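Local coordinates for envelopment polyprotein (Bovine Schmallenberg virus BH80/Germany/2011, PDB 7A56) that probably merges viral and host-cell membranes during entry, as a class II fusion glycoprotein captured here in its postfusion conformation, at residues S77-I82 against I336-M341; F117-G122 against Y187-K192; N128-E133 against P144-W149. One frame throughout, in Å; residues are numbered along the deposited sequence.

Interaction 1 of 3, residues S77-I82 against I336-M341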
# COMPACT_ATOMS: atom_id res chain seq x y z
N SER A 77 5.93 14.29 27.30
CA SER A 77 5.91 12.86 27.00
C SER A 77 5.20 12.71 25.65
O SER A 77 5.00 13.69 24.91
CB SER A 77 5.24 12.06 28.12
OG SER A 77 5.47 10.67 27.99
N HIS A 78 4.81 11.48 25.33
CA HIS A 78 4.14 11.21 24.05
C HIS A 78 3.26 9.99 24.22
O HIS A 78 3.49 9.15 25.10
CB HIS A 78 5.15 10.96 22.92
CG HIS A 78 6.25 10.01 23.30
ND1 HIS A 78 7.50 10.44 23.71
CD2 HIS A 78 6.27 8.66 23.39
CE1 HIS A 78 8.25 9.39 24.03
NE2 HIS A 78 7.53 8.30 23.85
N ILE A 79 2.28 9.85 23.30
CA ILE A 79 1.34 8.76 23.34
C ILE A 79 1.00 8.38 21.90
O ILE A 79 0.88 9.28 21.05
CB ILE A 79 0.05 9.12 24.11
CG1 ILE A 79 -0.97 7.98 24.09
CG2 ILE A 79 -0.60 10.41 23.61
CD1 ILE A 79 -2.15 8.23 25.02
N PRO A 80 0.89 7.08 21.58
CA PRO A 80 0.51 6.68 20.20
C PRO A 80 -0.81 7.28 19.79
O PRO A 80 -1.75 7.31 20.58
CB PRO A 80 0.40 5.15 20.30
CG PRO A 80 1.41 4.80 21.43
CD PRO A 80 1.23 5.92 22.44
N ALA A 81 -0.90 7.66 18.50
CA ALA A 81 -2.17 8.18 17.97
C ALA A 81 -3.03 6.95 17.69
O ALA A 81 -3.10 6.47 16.56
CB ALA A 81 -1.96 9.03 16.72
N ILE A 82 -3.66 6.42 18.75
CA ILE A 82 -4.46 5.20 18.69
C ILE A 82 -5.85 5.51 19.23
O ILE A 82 -5.98 6.09 20.30
CB ILE A 82 -3.82 4.03 19.47
CG1 ILE A 82 -2.60 3.54 18.69
CG2 ILE A 82 -4.85 2.87 19.70
CD1 ILE A 82 -1.74 2.47 19.43
N ILE A 336 1.35 11.39 19.26
CA ILE A 336 0.98 12.67 19.85
C ILE A 336 2.03 13.06 20.89
O ILE A 336 2.20 12.36 21.90
CB ILE A 336 -0.43 12.63 20.49
CG1 ILE A 336 -1.52 12.10 19.51
CG2 ILE A 336 -0.85 14.05 21.07
CD1 ILE A 336 -1.65 12.89 18.27
N ASN A 337 2.76 14.16 20.64
CA ASN A 337 3.65 14.73 21.65
C ASN A 337 2.89 15.74 22.48
O ASN A 337 1.99 16.42 21.97
CB ASN A 337 4.85 15.37 20.95
CG ASN A 337 5.65 14.37 20.18
OD1 ASN A 337 6.25 13.49 20.77
ND2 ASN A 337 5.63 14.46 18.86
N TYR A 338 3.26 15.86 23.78
CA TYR A 338 2.59 16.86 24.59
C TYR A 338 3.54 17.36 25.68
O TYR A 338 4.41 16.62 26.15
CB TYR A 338 1.31 16.34 25.25
CG TYR A 338 1.47 15.04 26.09
CD1 TYR A 338 1.79 15.12 27.45
CD2 TYR A 338 1.27 13.78 25.54
CE1 TYR A 338 1.91 13.99 28.23
CE2 TYR A 338 1.37 12.60 26.32
CZ TYR A 338 1.71 12.74 27.71
OH TYR A 338 1.80 11.63 28.53
N LYS A 339 3.31 18.60 26.07
CA LYS A 339 4.08 19.26 27.12
C LYS A 339 3.13 20.07 27.99
O LYS A 339 2.27 20.81 27.48
CB LYS A 339 5.19 20.14 26.49
CG LYS A 339 6.15 20.86 27.56
CD LYS A 339 6.93 21.95 26.87
CE LYS A 339 7.92 22.70 27.92
NZ LYS A 339 8.77 23.68 27.18
N ILE A 340 3.29 19.92 29.31
CA ILE A 340 2.44 20.55 30.32
C ILE A 340 3.35 21.34 31.27
O ILE A 340 4.36 20.80 31.74
CB ILE A 340 1.64 19.51 31.12
CG1 ILE A 340 0.65 18.73 30.21
CG2 ILE A 340 0.92 20.16 32.34
CD1 ILE A 340 0.38 17.32 30.80
N MET A 341 3.06 22.63 31.43
CA MET A 341 3.84 23.58 32.26
C MET A 341 2.87 24.44 33.04
O MET A 341 2.35 25.43 32.50
CB MET A 341 4.73 24.43 31.36
CG MET A 341 5.69 25.43 32.12
SD MET A 341 7.06 25.77 30.98
CE MET A 341 8.40 26.02 32.16
O HOH W 1 2.03 9.19 27.41
O HOH W 2 8.18 12.95 23.26

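Interaction 2 of 3, residues F117-G122 against Y187-K192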
# COMPACT_ATOMS: atom_id res chain seq x y z
N PHE A 117 -19.77 5.87 -7.21
CA PHE A 117 -20.44 4.68 -7.70
C PHE A 117 -19.98 4.38 -9.12
O PHE A 117 -19.96 5.28 -9.98
CB PHE A 117 -21.94 4.86 -7.64
CG PHE A 117 -22.68 3.78 -8.37
CD1 PHE A 117 -22.94 2.56 -7.76
CD2 PHE A 117 -23.12 3.98 -9.67
CE1 PHE A 117 -23.64 1.56 -8.48
CE2 PHE A 117 -23.78 3.00 -10.34
CZ PHE A 117 -24.05 1.81 -9.72
N LEU A 118 -19.61 3.11 -9.37
CA LEU A 118 -19.25 2.64 -10.71
C LEU A 118 -20.36 1.83 -11.39
O LEU A 118 -20.76 2.19 -12.50
CB LEU A 118 -17.98 1.79 -10.68
CG LEU A 118 -16.72 2.49 -10.16
CD1 LEU A 118 -15.58 1.47 -10.33
CD2 LEU A 118 -16.46 3.79 -10.88
N TYR A 119 -20.86 0.76 -10.76
CA TYR A 119 -21.83 -0.07 -11.47
C TYR A 119 -22.40 -1.09 -10.49
O TYR A 119 -21.84 -1.32 -9.41
CB TYR A 119 -21.18 -0.79 -12.67
CG TYR A 119 -19.99 -1.68 -12.26
CD1 TYR A 119 -20.22 -2.94 -11.69
CD2 TYR A 119 -18.66 -1.27 -12.50
CE1 TYR A 119 -19.20 -3.77 -11.37
CE2 TYR A 119 -17.60 -2.08 -12.14
CZ TYR A 119 -17.88 -3.32 -11.58
OH TYR A 119 -16.85 -4.14 -11.18
N GLU A 120 -23.48 -1.75 -10.89
CA GLU A 120 -24.00 -2.92 -10.21
C GLU A 120 -23.63 -4.16 -11.02
O GLU A 120 -23.51 -4.08 -12.25
CB GLU A 120 -25.53 -2.88 -10.09
CG GLU A 120 -26.07 -2.02 -9.04
CD GLU A 120 -27.60 -2.00 -9.07
OE1 GLU A 120 -28.19 -1.65 -10.12
OE2 GLU A 120 -28.21 -2.36 -8.03
N THR A 121 -23.48 -5.30 -10.33
CA THR A 121 -23.29 -6.58 -11.01
C THR A 121 -24.05 -7.64 -10.22
O THR A 121 -24.54 -7.40 -9.10
CB THR A 121 -21.77 -6.94 -11.21
OG1 THR A 121 -21.63 -8.02 -12.16
CG2 THR A 121 -21.04 -7.37 -9.87
N GLY A 122 -24.17 -8.81 -10.84
CA GLY A 122 -24.84 -9.97 -10.31
C GLY A 122 -24.92 -11.01 -11.42
O GLY A 122 -24.34 -10.83 -12.49
N TYR A 187 -24.40 -6.73 -6.15
CA TYR A 187 -23.35 -5.92 -5.52
C TYR A 187 -23.25 -4.58 -6.25
O TYR A 187 -23.45 -4.52 -7.48
CB TYR A 187 -21.96 -6.60 -5.56
CG TYR A 187 -21.80 -7.91 -4.81
CD1 TYR A 187 -22.30 -9.11 -5.34
CD2 TYR A 187 -21.10 -7.96 -3.59
CE1 TYR A 187 -22.12 -10.31 -4.68
CE2 TYR A 187 -20.92 -9.16 -2.91
CZ TYR A 187 -21.43 -10.34 -3.46
OH TYR A 187 -21.24 -11.54 -2.81
N LYS A 188 -22.94 -3.51 -5.50
CA LYS A 188 -22.64 -2.18 -6.04
C LYS A 188 -21.16 -1.92 -5.88
O LYS A 188 -20.62 -2.08 -4.79
CB LYS A 188 -23.43 -1.07 -5.35
CG LYS A 188 -24.93 -1.34 -5.24
CD LYS A 188 -25.70 -0.08 -4.80
CE LYS A 188 -27.18 -0.14 -5.23
NZ LYS A 188 -27.86 -1.37 -4.73
N ILE A 189 -20.52 -1.48 -6.95
CA ILE A 189 -19.08 -1.32 -7.00
C ILE A 189 -18.79 0.17 -7.07
O ILE A 189 -19.46 0.92 -7.83
CB ILE A 189 -18.45 -2.10 -8.18
CG1 ILE A 189 -18.33 -3.62 -7.87
CG2 ILE A 189 -17.02 -1.56 -8.45
CD1 ILE A 189 -19.61 -4.40 -7.56
N TYR A 190 -17.82 0.60 -6.19
CA TYR A 190 -17.36 1.98 -6.02
C TYR A 190 -15.84 2.07 -6.17
O TYR A 190 -15.11 1.14 -5.87
CB TYR A 190 -17.69 2.52 -4.64
CG TYR A 190 -19.18 2.52 -4.36
CD1 TYR A 190 -19.81 1.39 -3.88
CD2 TYR A 190 -19.91 3.69 -4.48
CE1 TYR A 190 -21.19 1.40 -3.60
CE2 TYR A 190 -21.26 3.73 -4.18
CZ TYR A 190 -21.88 2.58 -3.73
OH TYR A 190 -23.21 2.62 -3.40
N LYS A 191 -15.39 3.24 -6.62
CA LYS A 191 -13.97 3.55 -6.75
C LYS A 191 -13.61 4.71 -5.80
O LYS A 191 -14.37 5.68 -5.70
CB LYS A 191 -13.65 3.94 -8.18
CG LYS A 191 -12.16 4.01 -8.46
CD LYS A 191 -11.96 4.42 -9.92
CE LYS A 191 -10.51 4.28 -10.33
NZ LYS A 191 -10.28 4.50 -11.82
N LYS A 192 -12.41 4.65 -5.23
CA LYS A 192 -11.92 5.76 -4.37
C LYS A 192 -11.79 7.04 -5.20
O LYS A 192 -11.27 7.00 -6.32
CB LYS A 192 -10.57 5.35 -3.77
CG LYS A 192 -9.95 6.39 -2.77
CD LYS A 192 -8.90 5.71 -1.85
CE LYS A 192 -7.72 5.26 -2.65
NZ LYS A 192 -6.89 4.24 -1.90
O HOH W 3 -27.35 -3.77 -5.80

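Interaction 3 of 3, residues N128-E133 against P144-W149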
# COMPACT_ATOMS: atom_id res chain seq x y z
N ASN A 128 -31.33 -10.39 -23.59
CA ASN A 128 -32.04 -9.61 -24.61
C ASN A 128 -31.36 -9.84 -25.96
O ASN A 128 -30.14 -9.69 -26.06
CB ASN A 128 -32.01 -8.12 -24.31
CG ASN A 128 -32.97 -7.72 -23.20
OD1 ASN A 128 -34.16 -8.00 -23.26
ND2 ASN A 128 -32.46 -7.03 -22.22
N ALA A 129 -32.14 -10.18 -26.99
CA ALA A 129 -31.58 -10.57 -28.29
C ALA A 129 -32.41 -10.00 -29.45
O ALA A 129 -33.62 -9.82 -29.35
CB ALA A 129 -31.49 -12.12 -28.47
N LYS A 130 -31.72 -9.71 -30.55
CA LYS A 130 -32.37 -9.44 -31.82
C LYS A 130 -31.70 -10.30 -32.89
O LYS A 130 -30.51 -10.60 -32.78
CB LYS A 130 -32.28 -7.97 -32.22
CG LYS A 130 -32.56 -7.03 -31.06
CD LYS A 130 -33.07 -5.72 -31.61
CE LYS A 130 -33.25 -4.66 -30.54
NZ LYS A 130 -33.49 -3.37 -31.25
N HIS A 131 -32.45 -10.67 -33.93
CA HIS A 131 -31.79 -11.37 -35.04
C HIS A 131 -32.57 -11.18 -36.32
O HIS A 131 -33.77 -10.86 -36.31
CB HIS A 131 -31.61 -12.88 -34.77
CG HIS A 131 -32.87 -13.66 -34.89
ND1 HIS A 131 -33.79 -13.74 -33.87
CD2 HIS A 131 -33.39 -14.38 -35.92
CE1 HIS A 131 -34.82 -14.49 -34.25
NE2 HIS A 131 -34.60 -14.89 -35.49
N GLU A 132 -31.87 -11.36 -37.44
CA GLU A 132 -32.48 -11.36 -38.76
C GLU A 132 -31.81 -12.43 -39.62
O GLU A 132 -30.71 -12.90 -39.33
CB GLU A 132 -32.32 -10.02 -39.48
CG GLU A 132 -32.50 -8.81 -38.63
CD GLU A 132 -33.83 -8.13 -38.81
OE1 GLU A 132 -33.96 -6.97 -38.33
OE2 GLU A 132 -34.74 -8.74 -39.43
N GLU A 133 -32.46 -12.78 -40.72
CA GLU A 133 -31.76 -13.59 -41.71
C GLU A 133 -32.04 -13.03 -43.09
O GLU A 133 -33.07 -12.39 -43.30
CB GLU A 133 -32.14 -15.09 -41.66
CG GLU A 133 -33.51 -15.47 -42.03
CD GLU A 133 -33.70 -17.00 -41.97
OE1 GLU A 133 -33.89 -17.50 -40.85
OE2 GLU A 133 -33.63 -17.69 -43.01
N PRO A 144 -25.43 -5.05 -37.82
CA PRO A 144 -26.10 -3.95 -37.09
C PRO A 144 -26.37 -4.28 -35.62
O PRO A 144 -26.76 -5.40 -35.26
CB PRO A 144 -27.41 -3.76 -37.88
CG PRO A 144 -27.62 -4.98 -38.58
CD PRO A 144 -26.27 -5.56 -38.91
N HIS A 145 -26.17 -3.28 -34.76
CA HIS A 145 -26.40 -3.53 -33.35
C HIS A 145 -26.50 -2.20 -32.60
O HIS A 145 -25.97 -1.18 -33.05
CB HIS A 145 -25.29 -4.38 -32.74
CG HIS A 145 -23.92 -3.79 -32.86
ND1 HIS A 145 -23.26 -3.69 -34.06
CD2 HIS A 145 -23.07 -3.31 -31.92
CE1 HIS A 145 -22.07 -3.14 -33.86
NE2 HIS A 145 -21.93 -2.91 -32.57
N GLN A 146 -27.20 -2.25 -31.47
CA GLN A 146 -27.15 -1.15 -30.51
C GLN A 146 -25.81 -1.07 -29.79
O GLN A 146 -25.08 -2.05 -29.63
CB GLN A 146 -28.27 -1.31 -29.50
CG GLN A 146 -29.65 -1.23 -30.15
CD GLN A 146 -30.72 -1.96 -29.37
OE1 GLN A 146 -30.92 -3.16 -29.56
NE2 GLN A 146 -31.39 -1.25 -28.46
N ASP A 147 -25.51 0.12 -29.29
CA ASP A 147 -24.33 0.27 -28.45
C ASP A 147 -24.42 -0.61 -27.22
O ASP A 147 -25.46 -0.69 -26.56
CB ASP A 147 -24.20 1.73 -28.02
CG ASP A 147 -23.47 2.56 -29.05
OD1 ASP A 147 -23.63 2.27 -30.27
OD2 ASP A 147 -22.73 3.49 -28.64
N GLY A 148 -23.32 -1.28 -26.91
CA GLY A 148 -23.26 -2.16 -25.77
C GLY A 148 -23.71 -3.58 -26.03
O GLY A 148 -23.53 -4.44 -25.17
N TRP A 149 -24.30 -3.85 -27.17
CA TRP A 149 -24.72 -5.19 -27.56
C TRP A 149 -23.58 -5.86 -28.33
O TRP A 149 -22.88 -5.19 -29.10
CB TRP A 149 -25.97 -5.09 -28.44
CG TRP A 149 -27.16 -4.63 -27.69
CD1 TRP A 149 -27.24 -3.53 -26.85
CD2 TRP A 149 -28.45 -5.24 -27.68
NE1 TRP A 149 -28.52 -3.41 -26.35
CE2 TRP A 149 -29.28 -4.45 -26.83
CE3 TRP A 149 -29.00 -6.38 -28.31
CZ2 TRP A 149 -30.61 -4.77 -26.59
CZ3 TRP A 149 -30.33 -6.69 -28.06
CH2 TRP A 149 -31.12 -5.87 -27.19

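Interaction 1 of 3, residues S77-I82 against I336-M341
The phenol ring of Y338 leans over the backbone of S77, an instructive case of a large side chain filling the relief of a neighbouring strand. With chi1 at 54°, CG is tucked over its own backbone and the ring folds across the ladder, and S77 O comes to lie 3.8 Å from Y338 CD2, over one ring face and nearer the ring's edge than its centre. The small bump of S77 CB fits at the far end of the ring, 3.5 Å from Y338 OH. The methyl CG2 of I79 fills the notch beyond, 4.0 Å from Y338 CE2 at the ring edge and 3.8 Å from I336 CB. The I79 and I336 side chains run alongside each other on the same face of the sheet, and A81 CB, at an inverse gamma turn, closes this row against I336 CG1. Beneath them, the hydrogen-bonded antiparallel pairs S77-Y338 and I79-I336 flank the non-hydrogen-bonded H78-N337. On that pair's face, N337 OD1 meets H78 CB at 3.5 Å, and one water links OD1 to H78 ND1. H78 NE2 is hydrogen-bonded to D229 of a neighbouring subunit, N337 ND2 to D229 of its own chain, and S77 OG to M59 O. The two strands lie inside a five-stranded antiparallel sheet, between strands 61-67 and 226-231, while A87 and I89 of strand 86-92 pack on the sheet face that carries I79 and Y338.

Interaction 2 of 3, residues F117-G122 against Y187-K192
Between F117 and Y119 the antiparallel ladder formed with Y187-Y190 slips by one residue, giving a classic beta bulge: two residues, L118 and Y119, sit opposite the single I189. The N-to-C directions of the short segments differ by 158°, near antiparallel, and I189 O takes both amides, L118 N at 2.7 Å and, in a longer bond, Y119 N at 3.3 Å. Beyond the bulge I189 N bonds Y119 O, and two bonds join T121 to Y187. Strand 241-245 continues the sheet on the other edge of 187-192, pairing K188 with V244 and Y190 with I242. I189 buries the most surface in the contact. With Y119 chi1 at 58°, the ring folds across toward the partner strand, and I189 CB lies over its face in a CH-pi contact, 3.8 Å from the centroid; N255 O holds Y119 OH. I189 CD1 reaches T121 CG2, and I189 CG2 meets L118 CD1. On the other face F117 turns its edge to the face of Y190 in a T-shaped stack, planes at 77°. Farther along, E120 and K188 form a stretched, weak salt bridge, 3.5 Å from OE2 to NZ, and one water bridges them more closely, donating to E120 OE2 and accepting from K188 NZ at 2.7 Å.

Interaction 3 of 3, residues N128-E133 against P144-W149
W149 meets N128 and K130 with the outer corner of its six-membered ring, and these three residues carry most of the contact, which shows how one aromatic side chain can lay a loop against a strand without backbone pairing. No clear hydrogen bond spans the two segments; A129 and W149 have their CA atoms 8.7 Å apart, and side chains bridge the interval. Because strand residues alternate, N128 and K130 both point toward the loop while A129 between them points away, and the CZ3-CH2 corner wedges between N128 and K130, which lie on opposite sides of the ring plane. Its CH2 touches N128 CB at 3.8 Å and its CZ3 comes 3.6 Å from N128 O, while K130 CG lies 3.8 Å from CZ3. K130 then continues as an extended chain, running roughly perpendicular to W149 and heading for the amide of Q146. K130 NZ ends 3.1 Å from Q146 OE1. That amide oxygen lies over the indole, on the same side as the ammonium, 3.3 Å above the ring plane. The ammonium itself is 5.7 Å from the centroid of the six-membered ring, so any cation-pi attraction is weak at most. Q146 and W149 are brought together by a type II beta turn, closed by W149 N to Q146 O, with G148 at its third position. The contact lies on the surface: this part of strand 98-134 pairs with strand 172-183, whose Q180 also touches W149, and strand 293-296 receives A129 and H131.

In the fold
The three contacts are spread along one elongated chain. Interactions 2 and 3 share strand 98-134: their centres are about 26 Å apart and their nearest atoms about 13 Å, so the same long strand is used first in a bulged ladder and then as a platform for a loop. Interaction 1 belongs to a different sheet, its centre about 41 Å from that of interaction 2 and about 67 Å from that of interaction 3, on the opposite side of the chain's centre from the latter. In sequence they are nested, 3 inside 2 inside 1. Interaction 1 also touches both other subunits of the trimer, whereas no other chain touches interaction 3. A sodium ion lies about 13 Å from the Y338 side chain.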